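Local coordinates for protein aminoglycoside 6-N-acetyltransferase type Ib11 (Salmonella typhimurium, PDB 2PR8) that probably transfers the acetyl group of acetyl-CoA to the 6'-amino group of aminoglycosides such as kanamycin B, giving antibiotic resistance, at residues D11-R16 / G119-R124; I77-S82 / L106-A111. All blocks are in the same frame, centred on the assembly; numbering follows the deposited sequence.

In the fold
Both contacts lie in the GNAT fold and reach the same mixed sheet, with centres about 11 Å apart; in each, the second segment carries part of the CoA site. Contact 1 lies at the surface, where the outermost strand 13-17 meets the first turn of helix 120-130 through apolar side chains and one lysine-to-carbonyl bond. Contact 2 is buried and largely a matter of backbone: strand 75-84 receives the loop after strand 101-105 through a main-chain bond, a bridging water and close carbonyl contacts. Along the chain it is nested within the loop closed by contact 1. The two meet where Leu122 CD1 packs against Ala109 CB at 3.5 Å and Val123 touches Leu106.

Contact 1: D11-R16 / G119-R124; sequences DSVTLR and GTKLVR
Val13 and Leu15 of strand 13-17, with Asp11 just ahead of it, meet Lys121 and Leu122 in a strand-on-helix contact at the surface, where this outermost strand of the chain's sheet runs beside the first turn of helix 120-130. The axes of strand 13-16 and helix 120-124 approach to 7.8 Å at an angle of 40°. Val13 is the centre of the contact, and its two methyls divide the work. CG1 lies against the aliphatic start of Lys121, tight at 3.5 Å from CB and touching CD as well, whereas CG2 comes down on the helix backbone, 3.6 Å from Leu122 CA.

From CB the lysine chain runs extended past Val13 and bends only at its last torsion (chi4 -90°), which turns the ammonium group to the main chain of Asp11. There Lys121 NZ gives a hydrogen bond of 3.0 Å to Asp11 O, arriving tilted 24° from the carbonyl plane. The carboxylate of Asp11 makes no contact with the lysine nitrogen: OD2 stays 5.0 Å from Lys121 NZ, although the opposite charges may still attract weakly. Leu122 starts off to one side of the strand, but its branch reaches back, and CD2 meets Leu15 CD2 at 4.4 Å, a looser touch than that of Val13.

Gly119, at the N-cap of the helix, and Thr120 both belong to the CoA site seen in this protein. The strand packs on this first turn through Lys121 and Leu122, while Thr120 meets helix 148-156 on another flank. Farther along helix 120-130, Leu15 continues onto Ala125, Leu126 and Leu129, and Val13 also touches Leu118 in the preceding loop. Strand 13-17 is itself held in the sheet by antiparallel pairing with strand 65-72.

Contact 2: I77-S82 / L106-A111; sequences IGYAQS and LSLANA
Tyr79 and Leu108 join strand 75-84 to a type I turn, Leu106 to Ala109, through a nearly straight main-chain bond from Tyr79 N to Leu108 O (2.8 Å, 173° at the hydrogen), which enters from above the carbonyl plane. A water spans the same pair in the other sense, donating a hydrogen bond to Tyr79 O and accepting one from Leu108 N, 2.9 Å from each. Next to this, Gly78 CA lies 3.5 Å from Ala109 O in a CA-H...O contact. With no side chain, Gly78 lets the loop carbonyls come close at the point where Ile77 and Gly78, both facing Ala70, form a classic beta bulge.

Among the side chains, Tyr79 and Leu108 pass each other at a slant: Leu108 CD1 meets Tyr79 CD2 at 3.8 Å, and the CB atoms of the two residues also touch. The first torsion of Tyr79 (chi1 173°) swings the ring away from its backbone N to the side of the carbonyl carbon, where CD2 finds the leucine. A lesser apolar pair, Ala80 CB with Leu106 CD2 at 4.0 Å, extends the contact along the strand, while at its other end Ile77 CD1 approaches Ala109 O.

Leu108 belongs to the CoA site seen in this protein. The loop leaving strand 101-105 keeps to strand 75-84, consistent with the GNAT arrangement in which strands 101-105 and 138-141 part on the other side to admit acetyl-CoA. Helix 22-30 packs on Tyr79 and Leu108 through Leu26 and Leu30, whereas helix 120-130 covers Leu106 through Leu126.

Contact 1: D11-R16 / G119-R124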
ATOM      1  N   ASP A  11      22.015 -19.849 -11.282  1.00 48.79           N
ATOM      2  CA  ASP A  11      21.836 -18.387 -11.026  1.00 48.58           C
ATOM      3  C   ASP A  11      20.515 -17.809 -11.575  1.00 47.31           C
ATOM      4  O   ASP A  11      20.489 -17.089 -12.595  1.00 47.48           O
ATOM      5  CB  ASP A  11      23.032 -17.610 -11.578  1.00 50.14           C
ATOM      6  CG  ASP A  11      23.936 -17.020 -10.475  1.00 53.70           C
ATOM      7  OD1 ASP A  11      23.627 -17.155  -9.258  1.00 57.45           O
ATOM      8  OD2 ASP A  11      24.969 -16.405 -10.851  1.00 57.61           O
ATOM      9  N   SER A  12      19.418 -18.124 -10.899  1.00 45.00           N
ATOM     10  CA  SER A  12      18.113 -17.550 -11.247  1.00 42.97           C
ATOM     11  C   SER A  12      17.619 -16.648 -10.123  1.00 41.10           C
ATOM     12  O   SER A  12      17.223 -17.132  -9.069  1.00 39.43           O
ATOM     13  CB  SER A  12      17.096 -18.651 -11.507  1.00 43.25           C
ATOM     14  OG  SER A  12      15.796 -18.108 -11.684  1.00 45.44           O
ATOM     15  N   VAL A  13      17.655 -15.333 -10.344  1.00 39.66           N
ATOM     16  CA  VAL A  13      17.068 -14.418  -9.378  1.00 38.07           C
ATOM     17  C   VAL A  13      15.705 -13.885  -9.807  1.00 37.22           C
ATOM     18  O   VAL A  13      15.476 -13.516 -10.963  1.00 36.61           O
ATOM     19  CB  VAL A  13      18.066 -13.353  -8.782  1.00 38.77           C
ATOM     20  CG1 VAL A  13      19.360 -13.303  -9.540  1.00 38.33           C
ATOM     21  CG2 VAL A  13      17.432 -11.991  -8.598  1.00 36.71           C
ATOM     22  N   THR A  14      14.819 -13.866  -8.821  1.00 35.89           N
ATOM     23  CA  THR A  14      13.397 -13.795  -8.995  1.00 34.79           C
ATOM     24  C   THR A  14      12.873 -13.095  -7.733  1.00 34.11           C
ATOM     25  O   THR A  14      13.562 -13.082  -6.671  1.00 33.11           O
ATOM     26  CB  THR A  14      12.867 -15.281  -9.120  1.00 36.17           C
ATOM     27  OG1 THR A  14      12.658 -15.643 -10.499  1.00 37.13           O
ATOM     28  CG2 THR A  14      11.643 -15.541  -8.311  1.00 35.99           C
ATOM     29  N   LEU A  15      11.676 -12.506  -7.841  1.00 32.32           N
ATOM     30  CA  LEU A  15      11.040 -11.849  -6.711  1.00 30.97           C
ATOM     31  C   LEU A  15       9.596 -12.277  -6.554  1.00 29.57           C
ATOM     32  O   LEU A  15       8.930 -12.625  -7.522  1.00 28.71           O
ATOM     33  CB  LEU A  15      11.081 -10.332  -6.870  1.00 32.04           C
ATOM     34  CG  LEU A  15      12.426  -9.666  -6.713  1.00 31.51           C
ATOM     35  CD1 LEU A  15      12.575  -8.800  -7.937  1.00 36.60           C
ATOM     36  CD2 LEU A  15      12.515  -8.862  -5.440  1.00 32.85           C
ATOM     37  N   ARG A  16       9.122 -12.235  -5.317  1.00 27.36           N
ATOM     38  CA  ARG A  16       7.728 -12.455  -5.033  1.00 25.22           C
ATOM     39  C   ARG A  16       7.293 -11.448  -3.990  1.00 25.11           C
ATOM     40  O   ARG A  16       8.130 -10.832  -3.302  1.00 24.30           O
ATOM     41  CB  ARG A  16       7.506 -13.897  -4.519  1.00 26.27           C
ATOM     42  CG  ARG A  16       8.114 -14.197  -3.121  1.00 24.25           C
ATOM     43  CD  ARG A  16       7.822 -15.630  -2.712  1.00 24.66           C
ATOM     44  NE  ARG A  16       8.465 -16.056  -1.464  1.00 25.23           N
ATOM     45  CZ  ARG A  16       8.187 -15.615  -0.237  1.00 26.00           C
ATOM     46  NH1 ARG A  16       8.837 -16.144   0.797  1.00 25.62           N
ATOM     47  NH2 ARG A  16       7.269 -14.671  -0.018  1.00 23.16           N
ATOM     48  N   GLY A 119      23.641  -9.000  -7.969  1.00 39.72           N
ATOM     49  CA  GLY A 119      23.939  -7.609  -8.271  1.00 36.26           C
ATOM     50  C   GLY A 119      22.867  -7.095  -9.189  1.00 34.28           C
ATOM     51  O   GLY A 119      21.703  -6.980  -8.806  1.00 33.40           O
ATOM     52  N   THR A 120      23.252  -6.861 -10.429  1.00 33.63           N
ATOM     53  CA  THR A 120      22.373  -6.217 -11.382  1.00 33.43           C
ATOM     54  C   THR A 120      21.256  -7.161 -11.782  1.00 33.30           C
ATOM     55  O   THR A 120      20.181  -6.702 -12.169  1.00 33.90           O
ATOM     56  CB  THR A 120      23.187  -5.525 -12.561  1.00 34.64           C
ATOM     57  OG1 THR A 120      22.844  -6.063 -13.854  1.00 36.58           O
ATOM     58  CG2 THR A 120      24.663  -5.620 -12.300  1.00 29.17           C
ATOM     59  N   LYS A 121      21.458  -8.472 -11.591  1.00 32.06           N
ATOM     60  CA  LYS A 121      20.402  -9.451 -11.844  1.00 32.40           C
ATOM     61  C   LYS A 121      19.176  -9.133 -10.989  1.00 31.29           C
ATOM     62  O   LYS A 121      18.039  -9.169 -11.458  1.00 30.40           O
ATOM     63  CB  LYS A 121      20.865 -10.887 -11.514  1.00 32.97           C
ATOM     64  CG  LYS A 121      21.516 -11.674 -12.666  1.00 35.25           C
ATOM     65  CD  LYS A 121      21.924 -13.084 -12.182  1.00 35.37           C
ATOM     66  CE  LYS A 121      22.525 -13.918 -13.290  1.00 40.60           C
ATOM     67  NZ  LYS A 121      21.496 -14.713 -14.039  1.00 42.78           N
ATOM     68  N   LEU A 122      19.428  -8.844  -9.712  1.00 30.03           N
ATOM     69  CA  LEU A 122      18.389  -8.491  -8.780  1.00 28.85           C
ATOM     70  C   LEU A 122      17.669  -7.223  -9.254  1.00 28.72           C
ATOM     71  O   LEU A 122      16.445  -7.192  -9.270  1.00 27.97           O
ATOM     72  CB  LEU A 122      19.009  -8.226  -7.416  1.00 29.54           C
ATOM     73  CG  LEU A 122      18.184  -8.099  -6.131  1.00 31.53           C
ATOM     74  CD1 LEU A 122      18.789  -6.986  -5.301  1.00 32.83           C
ATOM     75  CD2 LEU A 122      16.693  -7.894  -6.337  1.00 33.26           C
ATOM     76  N   VAL A 123      18.438  -6.182  -9.601  1.00 27.82           N
ATOM     77  CA  VAL A 123      17.865  -4.888 -10.010  1.00 27.91           C
ATOM     78  C   VAL A 123      16.986  -5.044 -11.253  1.00 28.15           C
ATOM     79  O   VAL A 123      15.922  -4.450 -11.318  1.00 28.63           O
ATOM     80  CB  VAL A 123      18.944  -3.821 -10.313  1.00 27.21           C
ATOM     81  CG1 VAL A 123      18.306  -2.494 -10.733  1.00 24.97           C
ATOM     82  CG2 VAL A 123      19.872  -3.607  -9.104  1.00 27.31           C
ATOM     83  N   ARG A 124      17.440  -5.834 -12.235  1.00 27.53           N
ATOM     84  CA  ARG A 124      16.676  -6.068 -13.461  1.00 28.04           C
ATOM     85  C   ARG A 124      15.353  -6.742 -13.215  1.00 27.38           C
ATOM     86  O   ARG A 124      14.342  -6.392 -13.843  1.00 27.83           O
ATOM     87  CB  ARG A 124      17.491  -6.931 -14.463  1.00 28.78           C
ATOM     88  CG  ARG A 124      18.640  -6.174 -15.074  1.00 32.60           C
ATOM     89  CD  ARG A 124      19.197  -6.919 -16.278  1.00 39.27           C
ATOM     90  NE  ARG A 124      20.417  -6.287 -16.778  1.00 42.32           N
ATOM     91  CZ  ARG A 124      21.623  -6.813 -16.629  1.00 43.98           C
ATOM     92  NH1 ARG A 124      21.756  -7.978 -15.996  1.00 45.12           N
ATOM     93  NH2 ARG A 124      22.686  -6.191 -17.129  1.00 45.20           N
TER

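Contact 2: I77-S82 / L106-A111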
ATOM      1  N   ILE A  77      16.535 -14.893  -0.166  1.00 28.28           N
ATOM      2  CA  ILE A  77      17.826 -14.408   0.343  1.00 28.71           C
ATOM      3  C   ILE A  77      17.815 -12.960   0.886  1.00 28.28           C
ATOM      4  O   ILE A  77      18.730 -12.531   1.611  1.00 26.51           O
ATOM      5  CB  ILE A  77      18.951 -14.640  -0.675  1.00 29.42           C
ATOM      6  CG1 ILE A  77      18.479 -14.335  -2.068  1.00 30.93           C
ATOM      7  CG2 ILE A  77      19.400 -16.140  -0.645  1.00 29.37           C
ATOM      8  CD1 ILE A  77      18.453 -12.844  -2.373  1.00 38.05           C
ATOM      9  N   GLY A  78      16.772 -12.205   0.538  1.00 26.69           N
ATOM     10  CA  GLY A  78      16.685 -10.839   1.035  1.00 26.64           C
ATOM     11  C   GLY A  78      15.291 -10.221   0.897  1.00 25.63           C
ATOM     12  O   GLY A  78      14.347 -10.852   0.401  1.00 23.70           O
ATOM     13  N   TYR A  79      15.206  -8.977   1.364  1.00 24.21           N
ATOM     14  CA  TYR A  79      13.978  -8.213   1.391  1.00 22.95           C
ATOM     15  C   TYR A  79      14.183  -6.994   0.514  1.00 21.52           C
ATOM     16  O   TYR A  79      15.233  -6.360   0.538  1.00 20.98           O
ATOM     17  CB  TYR A  79      13.646  -7.802   2.827  1.00 23.16           C
ATOM     18  CG  TYR A  79      12.476  -6.870   2.951  1.00 22.58           C
ATOM     19  CD1 TYR A  79      11.167  -7.366   3.143  1.00 23.05           C
ATOM     20  CD2 TYR A  79      12.658  -5.513   2.878  1.00 18.61           C
ATOM     21  CE1 TYR A  79      10.069  -6.501   3.232  1.00 24.44           C
ATOM     22  CE2 TYR A  79      11.571  -4.635   2.968  1.00 22.34           C
ATOM     23  CZ  TYR A  79      10.278  -5.134   3.161  1.00 24.56           C
ATOM     24  OH  TYR A  79       9.220  -4.240   3.247  1.00 21.11           O
ATOM     25  N   ALA A  80      13.161  -6.666  -0.264  1.00 20.77           N
ATOM     26  CA  ALA A  80      13.167  -5.430  -1.043  1.00 19.97           C
ATOM     27  C   ALA A  80      11.784  -4.765  -0.901  1.00 19.08           C
ATOM     28  O   ALA A  80      10.816  -5.433  -0.560  1.00 18.47           O
ATOM     29  CB  ALA A  80      13.494  -5.741  -2.505  1.00 18.63           C
ATOM     30  N   GLN A  81      11.712  -3.461  -1.178  1.00 19.32           N
ATOM     31  CA  GLN A  81      10.464  -2.679  -1.172  1.00 20.02           C
ATOM     32  C   GLN A  81      10.449  -1.737  -2.375  1.00 19.86           C
ATOM     33  O   GLN A  81      11.486  -1.193  -2.764  1.00 21.69           O
ATOM     34  CB  GLN A  81      10.443  -1.744   0.029  1.00 19.62           C
ATOM     35  CG  GLN A  81       9.946  -2.300   1.207  1.00 24.87           C
ATOM     36  CD  GLN A  81      10.083  -1.367   2.392  1.00 22.78           C
ATOM     37  OE1 GLN A  81      10.436  -0.199   2.273  1.00 26.95           O
ATOM     38  NE2 GLN A  81       9.806  -1.892   3.532  1.00 23.76           N
ATOM     39  N   SER A  82       9.281  -1.539  -2.978  1.00 20.38           N
ATOM     40  CA  SER A  82       9.092  -0.433  -3.922  1.00 20.01           C
ATOM     41  C   SER A  82       8.105   0.507  -3.245  1.00 18.92           C
ATOM     42  O   SER A  82       7.390   0.081  -2.348  1.00 19.17           O
ATOM     43  CB  SER A  82       8.558  -0.949  -5.262  1.00 20.12           C
ATOM     44  OG  SER A  82       7.267  -1.553  -5.093  1.00 23.51           O
ATOM     45  N   LEU A 106      16.668  -1.402  -2.024  1.00 21.77           N
ATOM     46  CA  LEU A 106      17.346  -2.694  -1.989  1.00 22.50           C
ATOM     47  C   LEU A 106      18.202  -2.802  -0.725  1.00 22.88           C
ATOM     48  O   LEU A 106      18.979  -3.721  -0.584  1.00 24.09           O
ATOM     49  CB  LEU A 106      18.215  -2.840  -3.254  1.00 22.45           C
ATOM     50  CG  LEU A 106      17.471  -2.830  -4.592  1.00 23.46           C
ATOM     51  CD1 LEU A 106      18.391  -3.109  -5.768  1.00 21.02           C
ATOM     52  CD2 LEU A 106      16.364  -3.878  -4.579  1.00 23.54           C
ATOM     53  N   SER A 107      18.055  -1.871   0.211  1.00 23.76           N
ATOM     54  CA  SER A 107      18.925  -1.883   1.391  1.00 23.44           C
ATOM     55  C   SER A 107      18.975  -3.241   2.118  1.00 23.03           C
ATOM     56  O   SER A 107      20.011  -3.584   2.687  1.00 22.46           O
ATOM     57  CB  SER A 107      18.604  -0.734   2.341  1.00 24.12           C
ATOM     58  OG  SER A 107      17.385  -0.943   3.006  1.00 24.60           O
ATOM     59  N   LEU A 108      17.876  -4.007   2.088  1.00 21.50           N
ATOM     60  CA  LEU A 108      17.815  -5.317   2.764  1.00 20.33           C
ATOM     61  C   LEU A 108      17.869  -6.497   1.817  1.00 19.93           C
ATOM     62  O   LEU A 108      17.507  -7.603   2.198  1.00 19.38           O
ATOM     63  CB  LEU A 108      16.589  -5.448   3.684  1.00 18.43           C
ATOM     64  CG  LEU A 108      16.531  -4.425   4.813  1.00 22.57           C
ATOM     65  CD1 LEU A 108      15.164  -4.445   5.573  1.00 22.39           C
ATOM     66  CD2 LEU A 108      17.741  -4.535   5.775  1.00 26.30           C
ATOM     67  N   ALA A 109      18.308  -6.254   0.585  1.00 19.74           N
ATOM     68  CA  ALA A 109      18.264  -7.266  -0.464  1.00 21.14           C
ATOM     69  C   ALA A 109      19.283  -8.412  -0.275  1.00 22.16           C
ATOM     70  O   ALA A 109      19.232  -9.421  -0.989  1.00 22.95           O
ATOM     71  CB  ALA A 109      18.407  -6.614  -1.839  1.00 19.15           C
ATOM     72  N   ASN A 110      20.191  -8.276   0.688  1.00 23.31           N
ATOM     73  CA  ASN A 110      21.016  -9.440   1.070  1.00 25.35           C
ATOM     74  C   ASN A 110      20.906  -9.665   2.543  1.00 24.61           C
ATOM     75  O   ASN A 110      21.890  -9.959   3.175  1.00 24.75           O
ATOM     76  CB  ASN A 110      22.499  -9.258   0.685  1.00 26.15           C
ATOM     77  CG  ASN A 110      23.276 -10.588   0.706  1.00 30.56           C
ATOM     78  OD1 ASN A 110      22.731 -11.644   0.324  1.00 35.36           O
ATOM     79  ND2 ASN A 110      24.564 -10.538   1.122  1.00 31.93           N
ATOM     80  N   ALA A 111      19.718  -9.494   3.118  1.00 23.55           N
ATOM     81  CA  ALA A 111      19.665  -9.447   4.580  1.00 24.60           C
ATOM     82  C   ALA A 111      19.973 -10.829   5.175  1.00 24.15           C
ATOM     83  O   ALA A 111      20.314 -10.926   6.367  1.00 24.20           O
ATOM     84  CB  ALA A 111      18.317  -8.893   5.111  1.00 24.59           C
TER
HETATM   85  O   HOH W   1      15.175  -3.525   1.192  1.00 21.13           O